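Local coordinates for protein copper-containing nitrite reductase (Thermus scotoductus, PDB 6HBE) that probably reduces nitrite to nitric oxide with electrons from cytochrome c, as a trimeric three-domain copper enzyme, at residues Y164-D172 and Q352-K361. Numbering follows the deposited sequence.
Sequences YASGRDFYD and QMVGNSFYPK
Arg168 and Tyr359 meet with both side chains swung anti to their own backbone nitrogens (chi1 179° and -174°). This sets Arg168 CG squarely over one face of the Tyr359 ring, a CH-pi contact 3.7 Å from the centroid and 6° off the normal. The arginine chain then bends at chi2 and chi3, and its guanidinium stands steeply to that ring. Arg168 NH1 donates to Gln352 OE1 at 2.8 Å. The oxygen lies in the guanidinium plane, but the donor is tilted from the carbonyl plane. NE and NH2 grip the Asp172 carboxylate side-on, one turn along the helix; the salt bridge from Arg168 NH2 to Asp172 OD1 is 3.0 Å. These bonds fix the rotation of the guanidinium. With an alanine in place of Arg168, Gln352 OE1 would probably lose its NH1 donor, Asp172 its two-nitrogen partner within the helix, and Tyr359 the methylene stacked over its centre. Val354 CG2 lies over one face of the guanidinium and also sits over the Tyr171 ring, 3.7 Å from its centroid. Behind this layer the backbones close up at two glycines, with Gly167 CA 3.9 Å from Gly355 CA. Gly167 CA also makes a CA-H...O contact of 3.4 Å to Val354 O. Ser357 OG accepts from Gly167 N at 3.1 Å, a bent bond, and donates to Val354 O at 2.8 Å. Ser166 OG caps the same helix end by accepting from Asp169 N. Lys361 CE rests on Ala165 O, while its NZ is held by the carbonyls of Asp312, Pro313 and Gly315. Helix 167-172 follows strand 154-163 of the catalytic core's six-stranded sheet. The contact docks it against strands 349-353 and 358-359, joining the C-terminal cupredoxin domain to that core.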
ATOM      1  N   TYR C 164       9.557  11.398   0.827  1.00 20.97           N
ATOM      2  CA  TYR C 164       9.414  11.013  -0.590  1.00 20.70           C
ATOM      3  C   TYR C 164      10.474  11.641  -1.509  1.00 20.67           C
ATOM      4  O   TYR C 164      10.823  12.842  -1.349  1.00 21.13           O
ATOM      5  CB  TYR C 164       7.994  11.355  -1.078  1.00 19.64           C
ATOM      6  CG  TYR C 164       6.963  10.431  -0.458  1.00 18.74           C
ATOM      7  CD1 TYR C 164       6.384  10.743   0.786  1.00 19.61           C
ATOM      8  CD2 TYR C 164       6.596   9.227  -1.077  1.00 19.40           C
ATOM      9  CE1 TYR C 164       5.494   9.873   1.398  1.00 19.71           C
ATOM     10  CE2 TYR C 164       5.688   8.336  -0.474  1.00 18.50           C
ATOM     11  CZ  TYR C 164       5.148   8.669   0.768  1.00 19.44           C
ATOM     12  OH  TYR C 164       4.280   7.795   1.387  1.00 20.07           O
ATOM     13  N   ALA C 165      10.928  10.842  -2.478  1.00 20.38           N
ATOM     14  CA  ALA C 165      11.873  11.294  -3.518  1.00 22.14           C
ATOM     15  C   ALA C 165      11.221  12.073  -4.680  1.00 23.37           C
ATOM     16  O   ALA C 165      11.915  12.781  -5.435  1.00 21.79           O
ATOM     17  CB  ALA C 165      12.633  10.122  -4.095  1.00 22.43           C
ATOM     18  N   SER C 166       9.911  11.924  -4.846  1.00 21.82           N
ATOM     19  CA  SER C 166       9.205  12.558  -5.968  1.00 21.84           C
ATOM     20  C   SER C 166       7.722  12.565  -5.725  1.00 21.36           C
ATOM     21  O   SER C 166       7.228  11.774  -4.932  1.00 19.72           O
ATOM     22  CB  SER C 166       9.484  11.856  -7.287  1.00 21.94           C
ATOM     23  OG  SER C 166       9.016  10.509  -7.278  1.00 20.69           O
ATOM     24  N   GLY C 167       7.014  13.466  -6.411  1.00 20.30           N
ATOM     25  CA  GLY C 167       5.550  13.456  -6.359  1.00 20.17           C
ATOM     26  C   GLY C 167       4.941  12.199  -7.016  1.00 19.87           C
ATOM     27  O   GLY C 167       3.835  11.775  -6.655  1.00 20.28           O
ATOM     28  N   ARG C 168       5.630  11.636  -8.003  1.00 18.87           N
ATOM     29  CA  ARG C 168       5.283  10.356  -8.611  1.00 20.55           C
ATOM     30  C   ARG C 168       5.275   9.248  -7.544  1.00 19.69           C
ATOM     31  O   ARG C 168       4.338   8.464  -7.480  1.00 19.87           O
ATOM     32  CB  ARG C 168       6.316  10.003  -9.700  1.00 20.60           C
ATOM     33  CG  ARG C 168       6.135   8.674 -10.430  1.00 21.37           C
ATOM     34  CD  ARG C 168       4.934   8.610 -11.355  1.00 22.73           C
ATOM     35  NE  ARG C 168       3.680   8.246 -10.677  1.00 21.57           N
ATOM     36  CZ  ARG C 168       2.446   8.527 -11.092  1.00 24.29           C
ATOM     37  NH1 ARG C 168       2.214   9.276 -12.180  1.00 23.09           N
ATOM     38  NH2 ARG C 168       1.400   8.076 -10.377  1.00 22.74           N
ATOM     39  N   ASP C 169       6.322   9.187  -6.730  1.00 19.56           N
ATOM     40  CA  ASP C 169       6.411   8.175  -5.646  1.00 19.61           C
ATOM     41  C   ASP C 169       5.345   8.450  -4.578  1.00 19.55           C
ATOM     42  O   ASP C 169       4.781   7.493  -4.026  1.00 19.21           O
ATOM     43  CB  ASP C 169       7.787   8.175  -4.982  1.00 21.06           C
ATOM     44  CG  ASP C 169       8.865   7.538  -5.846  1.00 23.07           C
ATOM     45  OD1 ASP C 169       8.518   6.919  -6.872  1.00 23.97           O
ATOM     46  OD2 ASP C 169      10.047   7.623  -5.463  1.00 23.00           O
ATOM     47  N   PHE C 170       5.044   9.725  -4.314  1.00 18.92           N
ATOM     48  CA  PHE C 170       3.967  10.069  -3.368  1.00 18.82           C
ATOM     49  C   PHE C 170       2.586   9.513  -3.819  1.00 20.23           C
ATOM     50  O   PHE C 170       1.838   8.920  -3.002  1.00 19.94           O
ATOM     51  CB  PHE C 170       3.889  11.571  -3.098  1.00 19.44           C
ATOM     52  CG  PHE C 170       2.771  11.948  -2.141  1.00 20.33           C
ATOM     53  CD1 PHE C 170       2.820  11.548  -0.804  1.00 20.21           C
ATOM     54  CD2 PHE C 170       1.685  12.672  -2.588  1.00 20.10           C
ATOM     55  CE1 PHE C 170       1.760  11.866   0.067  1.00 21.09           C
ATOM     56  CE2 PHE C 170       0.615  12.969  -1.726  1.00 21.76           C
ATOM     57  CZ  PHE C 170       0.670  12.568  -0.402  1.00 21.01           C
ATOM     58  N   TYR C 171       2.221   9.731  -5.081  1.00 19.31           N
ATOM     59  CA  TYR C 171       0.980   9.144  -5.659  1.00 19.72           C
ATOM     60  C   TYR C 171       0.966   7.612  -5.543  1.00 19.56           C
ATOM     61  O   TYR C 171      -0.038   7.016  -5.177  1.00 20.14           O
ATOM     62  CB  TYR C 171       0.796   9.565  -7.132  1.00 20.47           C
ATOM     63  CG  TYR C 171      -0.044  10.792  -7.363  1.00 18.79           C
ATOM     64  CD1 TYR C 171       0.300  12.017  -6.822  1.00 18.90           C
ATOM     65  CD2 TYR C 171      -1.153  10.738  -8.209  1.00 20.06           C
ATOM     66  CE1 TYR C 171      -0.471  13.150  -7.050  1.00 18.89           C
ATOM     67  CE2 TYR C 171      -1.923  11.857  -8.456  1.00 21.08           C
ATOM     68  CZ  TYR C 171      -1.586  13.063  -7.868  1.00 20.69           C
ATOM     69  OH  TYR C 171      -2.380  14.168  -8.092  1.00 21.64           O
ATOM     70  N   ASP C 172       2.095   6.993  -5.814  1.00 19.64           N
ATOM     71  CA  ASP C 172       2.240   5.540  -5.781  1.00 20.65           C
ATOM     72  C   ASP C 172       2.416   4.886  -4.378  1.00 21.58           C
ATOM     73  O   ASP C 172       2.486   3.651  -4.273  1.00 22.42           O
ATOM     74  CB  ASP C 172       3.441   5.160  -6.693  1.00 20.42           C
ATOM     75  CG  ASP C 172       3.222   5.541  -8.172  1.00 22.30           C
ATOM     76  OD1 ASP C 172       2.093   5.803  -8.571  1.00 22.61           O
ATOM     77  OD2 ASP C 172       4.214   5.572  -8.944  1.00 22.96           O
ATOM     78  N   GLN C 352       5.510  14.109 -16.911  1.00 22.08           N
ATOM     79  CA  GLN C 352       4.333  14.298 -16.051  1.00 21.90           C
ATOM     80  C   GLN C 352       4.535  15.424 -15.063  1.00 22.54           C
ATOM     81  O   GLN C 352       5.600  15.533 -14.459  1.00 24.58           O
ATOM     82  CB  GLN C 352       4.040  13.016 -15.252  1.00 22.81           C
ATOM     83  CG  GLN C 352       3.752  11.794 -16.081  1.00 23.41           C
ATOM     84  CD  GLN C 352       3.372  10.582 -15.228  1.00 26.05           C
ATOM     85  OE1 GLN C 352       3.833  10.442 -14.101  1.00 27.83           O
ATOM     86  NE2 GLN C 352       2.532   9.724 -15.761  1.00 26.79           N
ATOM     87  N   MET C 353       3.499  16.239 -14.871  1.00 22.32           N
ATOM     88  CA  MET C 353       3.365  17.070 -13.678  1.00 22.74           C
ATOM     89  C   MET C 353       2.541  16.228 -12.690  1.00 21.95           C
ATOM     90  O   MET C 353       1.443  15.822 -13.015  1.00 21.15           O
ATOM     91  CB  MET C 353       2.632  18.378 -13.982  1.00 23.26           C
ATOM     92  CG  MET C 353       3.337  19.268 -15.006  1.00 25.46           C
ATOM     93  SD  MET C 353       2.169  19.876 -16.242  1.00 25.89           S
ATOM     94  CE  MET C 353       3.094  21.299 -16.877  1.00 26.21           C
ATOM     95  N   VAL C 354       3.103  15.945 -11.512  1.00 20.80           N
ATOM     96  CA  VAL C 354       2.479  15.012 -10.556  1.00 20.61           C
ATOM     97  C   VAL C 354       3.001  15.262  -9.133  1.00 19.68           C
ATOM     98  O   VAL C 354       4.207  15.314  -8.906  1.00 21.06           O
ATOM     99  CB  VAL C 354       2.640  13.531 -11.021  1.00 21.26           C
ATOM    100  CG1 VAL C 354       4.088  13.138 -11.268  1.00 20.87           C
ATOM    101  CG2 VAL C 354       1.980  12.537 -10.040  1.00 21.23           C
ATOM    102  N   GLY C 355       2.082  15.424  -8.173  1.00 20.76           N
ATOM    103  CA  GLY C 355       2.462  15.769  -6.790  1.00 21.38           C
ATOM    104  C   GLY C 355       3.346  17.004  -6.672  1.00 22.69           C
ATOM    105  O   GLY C 355       4.325  16.997  -5.928  1.00 21.67           O
ATOM    106  N   ASN C 356       2.992  18.074  -7.413  1.00 22.48           N
ATOM    107  CA  ASN C 356       3.793  19.311  -7.483  1.00 22.28           C
ATOM    108  C   ASN C 356       5.262  19.016  -7.792  1.00 22.72           C
ATOM    109  O   ASN C 356       6.167  19.492  -7.101  1.00 22.81           O
ATOM    110  CB  ASN C 356       3.654  20.162  -6.213  1.00 23.81           C
ATOM    111  CG  ASN C 356       2.286  20.815  -6.066  1.00 23.46           C
ATOM    112  OD1 ASN C 356       1.317  20.480  -6.757  1.00 24.52           O
ATOM    113  ND2 ASN C 356       2.205  21.780  -5.170  1.00 25.30           N
ATOM    114  N   SER C 357       5.477  18.187  -8.813  1.00 21.44           N
ATOM    115  CA  SER C 357       6.807  17.859  -9.304  1.00 20.27           C
ATOM    116  C   SER C 357       6.762  17.495 -10.758  1.00 20.75           C
ATOM    117  O   SER C 357       5.690  17.244 -11.300  1.00 22.56           O
ATOM    118  CB  SER C 357       7.465  16.731  -8.484  1.00 20.12           C
ATOM    119  OG  SER C 357       6.957  15.436  -8.784  1.00 21.71           O
ATOM    120  N   PHE C 358       7.940  17.451 -11.404  1.00 22.18           N
ATOM    121  CA  PHE C 358       8.067  17.010 -12.782  1.00 23.06           C
ATOM    122  C   PHE C 358       8.738  15.635 -12.808  1.00 22.14           C
ATOM    123  O   PHE C 358       9.758  15.451 -12.170  1.00 22.87           O
ATOM    124  CB  PHE C 358       8.886  17.997 -13.647  1.00 23.64           C
ATOM    125  CG  PHE C 358       8.283  19.375 -13.749  1.00 23.74           C
ATOM    126  CD1 PHE C 358       7.198  19.613 -14.573  1.00 22.87           C
ATOM    127  CD2 PHE C 358       8.801  20.446 -12.994  1.00 24.68           C
ATOM    128  CE1 PHE C 358       6.642  20.887 -14.668  1.00 23.27           C
ATOM    129  CE2 PHE C 358       8.257  21.712 -13.087  1.00 24.30           C
ATOM    130  CZ  PHE C 358       7.168  21.934 -13.917  1.00 25.02           C
ATOM    131  N   TYR C 359       8.175  14.692 -13.580  1.00 23.73           N
ATOM    132  CA  TYR C 359       8.678  13.306 -13.666  1.00 23.78           C
ATOM    133  C   TYR C 359       8.813  12.836 -15.106  1.00 23.36           C
ATOM    134  O   TYR C 359       7.819  12.744 -15.806  1.00 24.08           O
ATOM    135  CB  TYR C 359       7.747  12.340 -12.896  1.00 25.25           C
ATOM    136  CG  TYR C 359       8.274  10.931 -12.827  1.00 25.22           C
ATOM    137  CD1 TYR C 359       9.331  10.610 -11.979  1.00 29.90           C
ATOM    138  CD2 TYR C 359       7.752   9.936 -13.626  1.00 29.25           C
ATOM    139  CE1 TYR C 359       9.843   9.314 -11.927  1.00 31.33           C
ATOM    140  CE2 TYR C 359       8.257   8.636 -13.582  1.00 31.34           C
ATOM    141  CZ  TYR C 359       9.289   8.338 -12.716  1.00 33.17           C
ATOM    142  OH  TYR C 359       9.779   7.050 -12.668  1.00 43.60           O
ATOM    143  N   PRO C 360      10.014  12.510 -15.572  1.00 23.25           N
ATOM    144  CA  PRO C 360      11.279  12.511 -14.821  1.00 24.64           C
ATOM    145  C   PRO C 360      11.813  13.929 -14.525  1.00 24.52           C
ATOM    146  O   PRO C 360      11.448  14.887 -15.231  1.00 26.88           O
ATOM    147  CB  PRO C 360      12.224  11.748 -15.768  1.00 25.15           C
ATOM    148  CG  PRO C 360      11.687  12.035 -17.131  1.00 25.13           C
ATOM    149  CD  PRO C 360      10.198  12.213 -16.998  1.00 25.16           C
ATOM    150  N   LYS C 361      12.598  14.070 -13.449  1.00 24.04           N
ATOM    151  CA  LYS C 361      13.195  15.357 -13.071  1.00 23.31           C
ATOM    152  C   LYS C 361      14.179  15.922 -14.132  1.00 25.37           C
ATOM    153  O   LYS C 361      14.206  17.140 -14.375  1.00 25.41           O
ATOM    154  CB  LYS C 361      13.920  15.260 -11.719  1.00 23.35           C
ATOM    155  CG  LYS C 361      12.996  15.042 -10.512  1.00 24.00           C
ATOM    156  CD  LYS C 361      13.782  14.761  -9.232  1.00 24.83           C
ATOM    157  CE  LYS C 361      12.891  14.505  -7.994  1.00 24.31           C
ATOM    158  NZ  LYS C 361      11.892  15.586  -7.747  1.00 26.08           N
TER